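Local coordinates for time interval measuring enzyme TIME (Bombyx mori, PDB 2E47), which probably disposes of superoxide, converting it to hydrogen peroxide and oxygen as a copper- and zinc-binding superoxide dismutase, at residues A[24-27]-A[33-36]; A[73-78]-A[82-87]. One frame throughout, in Å; residues are numbered along the deposited sequence.

Contact 1: A[24-27]-A[33-36]; sequences TFTQ and VHVQ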
ATOM      1  N   THR A  24      -4.197  -6.813  -9.818  1.00 21.24           N
ATOM      2  CA  THR A  24      -5.441  -6.798  -9.125  1.00 21.31           C
ATOM      3  C   THR A  24      -5.640  -8.191  -8.444  1.00 20.88           C
ATOM      4  O   THR A  24      -5.269  -9.182  -9.031  1.00 18.73           O
ATOM      5  CB  THR A  24      -6.511  -6.498 -10.229  1.00 23.66           C
ATOM      6  OG1 THR A  24      -6.817  -5.067 -10.283  1.00 30.33           O
ATOM      7  CG2 THR A  24      -7.660  -7.311 -10.156  1.00 24.29           C
ATOM      8  N   PHE A  25      -6.256  -8.246  -7.266  1.00 18.90           N
ATOM      9  CA  PHE A  25      -6.448  -9.527  -6.554  1.00 20.61           C
ATOM     10  C   PHE A  25      -7.908  -9.612  -6.227  1.00 21.79           C
ATOM     11  O   PHE A  25      -8.405  -8.726  -5.575  1.00 21.95           O
ATOM     12  CB  PHE A  25      -5.681  -9.483  -5.236  1.00 19.85           C
ATOM     13  CG  PHE A  25      -4.189  -9.283  -5.404  1.00 20.25           C
ATOM     14  CD1 PHE A  25      -3.333 -10.389  -5.355  1.00 25.21           C
ATOM     15  CD2 PHE A  25      -3.658  -8.025  -5.630  1.00 21.23           C
ATOM     16  CE1 PHE A  25      -1.973 -10.231  -5.518  1.00 25.89           C
ATOM     17  CE2 PHE A  25      -2.276  -7.822  -5.803  1.00 23.53           C
ATOM     18  CZ  PHE A  25      -1.421  -8.926  -5.727  1.00 21.03           C
ATOM     19  N   THR A  26      -8.593 -10.680  -6.594  1.00 22.93           N
ATOM     20  CA  THR A  26     -10.019 -10.757  -6.370  1.00 25.56           C
ATOM     21  C   THR A  26     -10.312 -12.138  -5.859  1.00 26.94           C
ATOM     22  O   THR A  26      -9.789 -13.125  -6.382  1.00 28.19           O
ATOM     23  CB  THR A  26     -10.796 -10.464  -7.697  1.00 26.76           C
ATOM     24  OG1 THR A  26     -10.455 -11.460  -8.640  1.00 33.93           O
ATOM     25  CG2 THR A  26     -10.251  -9.256  -8.354  1.00 24.64           C
ATOM     26  N   GLN A  27     -11.092 -12.210  -4.795  1.00 27.70           N
ATOM     27  CA  GLN A  27     -11.354 -13.446  -4.139  1.00 31.16           C
ATOM     28  C   GLN A  27     -12.371 -14.168  -5.024  1.00 32.23           C
ATOM     29  O   GLN A  27     -13.239 -13.532  -5.591  1.00 32.23           O
ATOM     30  CB  GLN A  27     -11.912 -13.189  -2.718  1.00 31.02           C
ATOM     31  CG  GLN A  27     -12.005 -14.486  -1.865  1.00 35.61           C
ATOM     32  CD  GLN A  27     -11.589 -14.310  -0.386  1.00 39.47           C
ATOM     33  OE1 GLN A  27     -10.777 -13.443  -0.024  1.00 42.41           O
ATOM     34  NE2 GLN A  27     -12.111 -15.194   0.465  1.00 43.47           N
ATOM     35  N   VAL A  33      -7.604 -16.790  -4.748  1.00 28.91           N
ATOM     36  CA  VAL A  33      -7.490 -15.410  -5.216  1.00 26.23           C
ATOM     37  C   VAL A  33      -7.136 -15.385  -6.689  1.00 24.93           C
ATOM     38  O   VAL A  33      -6.185 -16.037  -7.108  1.00 23.20           O
ATOM     39  CB  VAL A  33      -6.544 -14.576  -4.287  1.00 26.58           C
ATOM     40  CG1 VAL A  33      -6.205 -13.135  -4.855  1.00 24.09           C
ATOM     41  CG2 VAL A  33      -7.193 -14.464  -2.858  1.00 23.58           C
ATOM     42  N   HIS A  34      -7.937 -14.667  -7.490  1.00 24.43           N
ATOM     43  CA  HIS A  34      -7.608 -14.494  -8.887  1.00 23.82           C
ATOM     44  C   HIS A  34      -6.734 -13.256  -8.954  1.00 24.58           C
ATOM     45  O   HIS A  34      -7.163 -12.130  -8.591  1.00 25.35           O
ATOM     46  CB  HIS A  34      -8.897 -14.312  -9.695  1.00 24.81           C
ATOM     47  CG  HIS A  34      -8.703 -14.394 -11.166  1.00 27.16           C
ATOM     48  ND1 HIS A  34      -9.681 -14.013 -12.066  1.00 35.90           N
ATOM     49  CD2 HIS A  34      -7.666 -14.846 -11.908  1.00 29.38           C
ATOM     50  CE1 HIS A  34      -9.240 -14.207 -13.300  1.00 35.23           C
ATOM     51  NE2 HIS A  34      -8.022 -14.720 -13.231  1.00 34.25           N
ATOM     52  N   VAL A  35      -5.514 -13.443  -9.440  1.00 23.58           N
ATOM     53  CA  VAL A  35      -4.530 -12.367  -9.690  1.00 21.83           C
ATOM     54  C   VAL A  35      -4.471 -12.036 -11.169  1.00 22.61           C
ATOM     55  O   VAL A  35      -4.241 -12.902 -11.987  1.00 22.49           O
ATOM     56  CB  VAL A  35      -3.124 -12.869  -9.217  1.00 20.68           C
ATOM     57  CG1 VAL A  35      -2.017 -11.787  -9.309  1.00 20.09           C
ATOM     58  CG2 VAL A  35      -3.212 -13.432  -7.766  1.00 16.43           C
ATOM     59  N   GLN A  36      -4.701 -10.804 -11.572  1.00 23.27           N
ATOM     60  CA  GLN A  36      -4.601 -10.496 -12.988  1.00 25.34           C
ATOM     61  C   GLN A  36      -4.022  -9.106 -13.273  1.00 25.34           C
ATOM     62  O   GLN A  36      -4.066  -8.220 -12.442  1.00 24.99           O
ATOM     63  CB  GLN A  36      -5.958 -10.700 -13.707  1.00 27.43           C
ATOM     64  CG  GLN A  36      -7.190 -10.496 -12.863  1.00 28.76           C
ATOM     65  CD  GLN A  36      -8.536 -10.642 -13.599  1.00 33.22           C
ATOM     66  OE1 GLN A  36      -8.652 -10.995 -14.828  1.00 35.81           O
ATOM     67  NE2 GLN A  36      -9.581 -10.404 -12.827  1.00 37.96           N
TER
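Phe25 meets two valines of the neighbouring strand, and its apolar packing is where the contact between 24-27 and 33-36 is most buried. CB of Phe25 touches CG1 of Val33 at 3.7 Å, and the same methyl lies at the edge of the phenyl ring, near its plane. Val35 runs alongside the aromatic side chain, its CG2 coming to 3.9 Å from CD1 of Phe25. With CG anti to the carbonyl carbon of Phe25 (chi1 -60°), the ring keeps beside Val35, its CE1 near both methyls.

Thr24, Thr26, His34 and Gln36 occupy the other face of the sheet, where the contacts are more polar. With chi1 at 62°, OG1 of Thr26 sits between its own backbone N and carbonyl carbon; this brings it to 3.4 Å from CB of His34 and lets it make a weak hydrogen bond to His34 O. The imidazole has CG of Gln36 over the centre of one face, while NE2 of His34 is hydrogen-bonded to Asp102 on strand 98-105.

Behind these side chains lies the backbone pairing. Thr26 and His34 form one hydrogen-bonded antiparallel pair, with His34 N to Thr26 O at 2.7 Å and Thr26 N to His34 O at 2.9 Å. Thr24 and Gln36 form the other, with Thr24 N to Gln36 O at 3.0 Å and Gln36 N to Thr24 O at 3.1 Å. Between them, Phe25 and Val35 are a non-hydrogen-bonded pair whose backbones bond outward, Phe25 to Ala10 and Val35 to Leu103. Such alternation of pair types is that of antiparallel strands, here a beta hairpin of the Greek-key barrel of Cu,Zn superoxide dismutases, with Phe25, Val33 and Val35 buried on one face.

Contact 2: A[73-78]-A[82-87]; sequences KDHGHP and NRHVGD. With ZN (zinc ion), chain F.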
ATOM      1  N   LYS A  73       7.619 -22.152   5.786  1.00 30.57           N
ATOM      2  CA  LYS A  73       8.024 -23.187   4.889  1.00 29.82           C
ATOM      3  C   LYS A  73       9.263 -22.733   4.131  1.00 27.62           C
ATOM      4  O   LYS A  73       9.862 -21.668   4.453  1.00 26.77           O
ATOM      5  CB  LYS A  73       6.894 -23.591   3.953  1.00 30.32           C
ATOM      6  CG  LYS A  73       5.565 -24.040   4.684  1.00 34.21           C
ATOM      7  CD  LYS A  73       4.652 -24.871   3.743  1.00 35.07           C
ATOM      8  CE  LYS A  73       3.349 -25.328   4.420  1.00 41.54           C
ATOM      9  NZ  LYS A  73       3.596 -25.495   5.893  1.00 47.80           N
ATOM     10  N   ASP A  74       9.690 -23.559   3.177  1.00 26.13           N
ATOM     11  CA  ASP A  74      10.778 -23.232   2.300  1.00 27.60           C
ATOM     12  C   ASP A  74      10.180 -22.603   1.024  1.00 26.39           C
ATOM     13  O   ASP A  74       8.946 -22.698   0.772  1.00 24.56           O
ATOM     14  CB  ASP A  74      11.565 -24.483   1.921  1.00 28.99           C
ATOM     15  CG  ASP A  74      12.227 -25.189   3.153  1.00 31.40           C
ATOM     16  OD1 ASP A  74      12.960 -24.564   3.927  1.00 32.09           O
ATOM     17  OD2 ASP A  74      12.056 -26.394   3.282  1.00 35.90           O
ATOM     18  N   HIS A  75      11.060 -22.032   0.224  1.00 25.59           N
ATOM     19  CA  HIS A  75      10.653 -21.457  -1.031  1.00 25.62           C
ATOM     20  C   HIS A  75      10.280 -22.571  -1.941  1.00 25.70           C
ATOM     21  O   HIS A  75      10.996 -23.534  -2.035  1.00 27.56           O
ATOM     22  CB  HIS A  75      11.807 -20.626  -1.666  1.00 24.43           C
ATOM     23  CG  HIS A  75      11.417 -19.989  -2.949  1.00 21.69           C
ATOM     24  ND1 HIS A  75      10.591 -18.877  -2.998  1.00 22.66           N
ATOM     25  CD2 HIS A  75      11.719 -20.303  -4.233  1.00 21.95           C
ATOM     26  CE1 HIS A  75      10.377 -18.558  -4.268  1.00 23.57           C
ATOM     27  NE2 HIS A  75      11.044 -19.402  -5.035  1.00 24.55           N
ATOM     28  N   GLY A  76       9.196 -22.430  -2.688  1.00 25.47           N
ATOM     29  CA  GLY A  76       8.860 -23.467  -3.631  1.00 24.29           C
ATOM     30  C   GLY A  76       8.170 -22.954  -4.876  1.00 23.92           C
ATOM     31  O   GLY A  76       8.084 -21.757  -5.110  1.00 23.59           O
ATOM     32  N   HIS A  77       7.667 -23.899  -5.645  1.00 24.14           N
ATOM     33  CA  HIS A  77       6.758 -23.667  -6.756  1.00 23.90           C
ATOM     34  C   HIS A  77       5.339 -23.382  -6.231  1.00 22.90           C
ATOM     35  O   HIS A  77       4.885 -24.019  -5.251  1.00 21.99           O
ATOM     36  CB  HIS A  77       6.767 -24.869  -7.705  1.00 22.86           C
ATOM     37  CG  HIS A  77       5.940 -24.664  -8.970  1.00 23.88           C
ATOM     38  ND1 HIS A  77       6.505 -24.442 -10.217  1.00 28.36           N
ATOM     39  CD2 HIS A  77       4.601 -24.692  -9.180  1.00 23.75           C
ATOM     40  CE1 HIS A  77       5.546 -24.299 -11.125  1.00 22.65           C
ATOM     41  NE2 HIS A  77       4.376 -24.434 -10.513  1.00 24.80           N
ATOM     42  N   PRO A  78       4.611 -22.429  -6.873  1.00 22.29           N
ATOM     43  CA  PRO A  78       3.247 -22.148  -6.407  1.00 22.35           C
ATOM     44  C   PRO A  78       2.359 -23.409  -6.395  1.00 23.49           C
ATOM     45  O   PRO A  78       1.381 -23.440  -5.676  1.00 23.53           O
ATOM     46  CB  PRO A  78       2.681 -21.151  -7.429  1.00 22.46           C
ATOM     47  CG  PRO A  78       3.856 -20.766  -8.315  1.00 23.32           C
ATOM     48  CD  PRO A  78       5.052 -21.545  -7.975  1.00 23.06           C
ATOM     49  N   ASN A  82       5.081 -27.240   0.004  1.00 28.71           N
ATOM     50  CA  ASN A  82       6.200 -26.617   0.704  1.00 27.54           C
ATOM     51  C   ASN A  82       6.624 -25.405  -0.141  1.00 26.26           C
ATOM     52  O   ASN A  82       7.516 -25.498  -0.983  1.00 26.45           O
ATOM     53  CB  ASN A  82       7.380 -27.608   0.926  1.00 27.62           C
ATOM     54  CG  ASN A  82       8.582 -26.988   1.755  1.00 30.74           C
ATOM     55  OD1 ASN A  82       9.753 -27.519   1.778  1.00 32.76           O
ATOM     56  ND2 ASN A  82       8.300 -25.909   2.437  1.00 27.94           N
ATOM     57  N   ARG A  83       6.014 -24.262   0.128  1.00 25.01           N
ATOM     58  CA  ARG A  83       6.236 -23.006  -0.602  1.00 23.78           C
ATOM     59  C   ARG A  83       5.927 -21.972   0.452  1.00 23.76           C
ATOM     60  O   ARG A  83       5.221 -22.242   1.462  1.00 24.78           O
ATOM     61  CB  ARG A  83       5.232 -22.834  -1.795  1.00 24.26           C
ATOM     62  CG  ARG A  83       3.711 -22.991  -1.448  1.00 23.04           C
ATOM     63  CD  ARG A  83       2.698 -22.498  -2.556  1.00 23.13           C
ATOM     64  NE  ARG A  83       2.561 -21.036  -2.543  1.00 23.23           N
ATOM     65  CZ  ARG A  83       1.678 -20.339  -3.297  1.00 25.74           C
ATOM     66  NH1 ARG A  83       1.564 -19.024  -3.169  1.00 23.34           N
ATOM     67  NH2 ARG A  83       0.891 -20.950  -4.157  1.00 22.64           N
ATOM     68  N   HIS A  84       6.421 -20.774   0.233  1.00 22.72           N
ATOM     69  CA  HIS A  84       5.955 -19.587   0.993  1.00 22.61           C
ATOM     70  C   HIS A  84       4.566 -19.199   0.507  1.00 22.16           C
ATOM     71  O   HIS A  84       4.264 -19.453  -0.606  1.00 23.20           O
ATOM     72  CB  HIS A  84       6.919 -18.433   0.762  1.00 22.38           C
ATOM     73  CG  HIS A  84       8.340 -18.741   1.147  1.00 26.50           C
ATOM     74  ND1 HIS A  84       9.432 -18.318   0.403  1.00 23.84           N
ATOM     75  CD2 HIS A  84       8.846 -19.411   2.221  1.00 25.96           C
ATOM     76  CE1 HIS A  84      10.544 -18.689   1.016  1.00 25.54           C
ATOM     77  NE2 HIS A  84      10.217 -19.377   2.105  1.00 28.02           N
ATOM     78  N   VAL A  85       3.736 -18.535   1.324  1.00 22.39           N
ATOM     79  CA  VAL A  85       2.438 -18.053   0.866  1.00 21.74           C
ATOM     80  C   VAL A  85       2.662 -17.046  -0.296  1.00 21.83           C
ATOM     81  O   VAL A  85       1.874 -17.003  -1.246  1.00 22.86           O
ATOM     82  CB  VAL A  85       1.635 -17.443   2.060  1.00 22.59           C
ATOM     83  CG1 VAL A  85       0.386 -16.571   1.591  1.00 22.20           C
ATOM     84  CG2 VAL A  85       1.139 -18.585   2.946  1.00 19.36           C
ATOM     85  N   GLY A  86       3.763 -16.287  -0.235  1.00 20.99           N
ATOM     86  CA  GLY A  86       4.060 -15.296  -1.245  1.00 22.34           C
ATOM     87  C   GLY A  86       4.671 -15.748  -2.566  1.00 21.40           C
ATOM     88  O   GLY A  86       4.993 -14.907  -3.397  1.00 19.91           O
ATOM     89  N   ASP A  87       4.877 -17.050  -2.756  1.00 21.40           N
ATOM     90  CA  ASP A  87       5.557 -17.566  -3.933  1.00 21.91           C
ATOM     91  C   ASP A  87       4.528 -17.634  -5.030  1.00 22.92           C
ATOM     92  O   ASP A  87       3.889 -18.666  -5.173  1.00 24.56           O
ATOM     93  CB  ASP A  87       6.062 -18.994  -3.655  1.00 20.28           C
ATOM     94  CG  ASP A  87       7.271 -19.018  -2.693  1.00 23.58           C
ATOM     95  OD1 ASP A  87       7.804 -17.958  -2.404  1.00 20.11           O
ATOM     96  OD2 ASP A  87       7.689 -20.087  -2.238  1.00 22.48           O
TER
HETATM   97 ZN    ZN F 172       9.691 -17.687  -1.569  1.00 24.30          ZN
HETATM   98  O   HOH W   1      12.453 -19.745   3.499  1.00 36.43           O
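His75, His84 and Asp87 converge on one zinc ion, each giving a single atom at 2.1 Å: ND1 of His75, ND1 of His84 and OD1 of Asp87. The other carboxylate oxygen, OD2, accepts Gly76 N at 2.8 Å, nearly straight at 172°, and His84 N at 2.9 Å from the opposite face of its plane, so both oxygens of Asp87 are engaged and its rotation is fixed. His67, which also binds the copper, completes the four-ligand zinc site of the Cu,Zn superoxide dismutase zinc loop. NE2 of His75 is hydrogen-bonded to Asp128. His84 presents NE2 to a water in the ring plane at 2.7 Å, while the backbone N of His75 lies over one face of that ring, offset toward the rim.

Arg83, bent at chi3 (-79°), sends NH2 to Pro78 O, 3.0 Å away on a lone pair, NE to His84 O at 3.0 Å, and NH1 to Val85 O. A leucine in place of Arg83 would probably leave Pro78 O and Val85 O without these donors and Asp105 without its salt-bridge mate. His84 O also accepts Asp87 N, which arrives from the face opposite to Arg83 NE.

Overall arrangement
Both contacts are partly buried, and they sit in one Cu,Zn superoxide dismutase fold without touching: their centres are about 18 Å apart and their nearest atoms about 9 Å. Contact 1 joins two consecutive strands of the barrel, whereas contact 2 brings together two parts of the long loop between strands 45-52 and 87-93. The chemistry differs accordingly. In the hairpin, regular backbone pairing does the holding and hydrocarbon fills the buried face; in the loop, where neither segment forms a regular helix or strand, a metal ion and side-chain bonds to backbone groups take over. Asp105 relates them indirectly, pairing through its backbone with Val33 of contact 1 and through its carboxylate with Arg83 of contact 2.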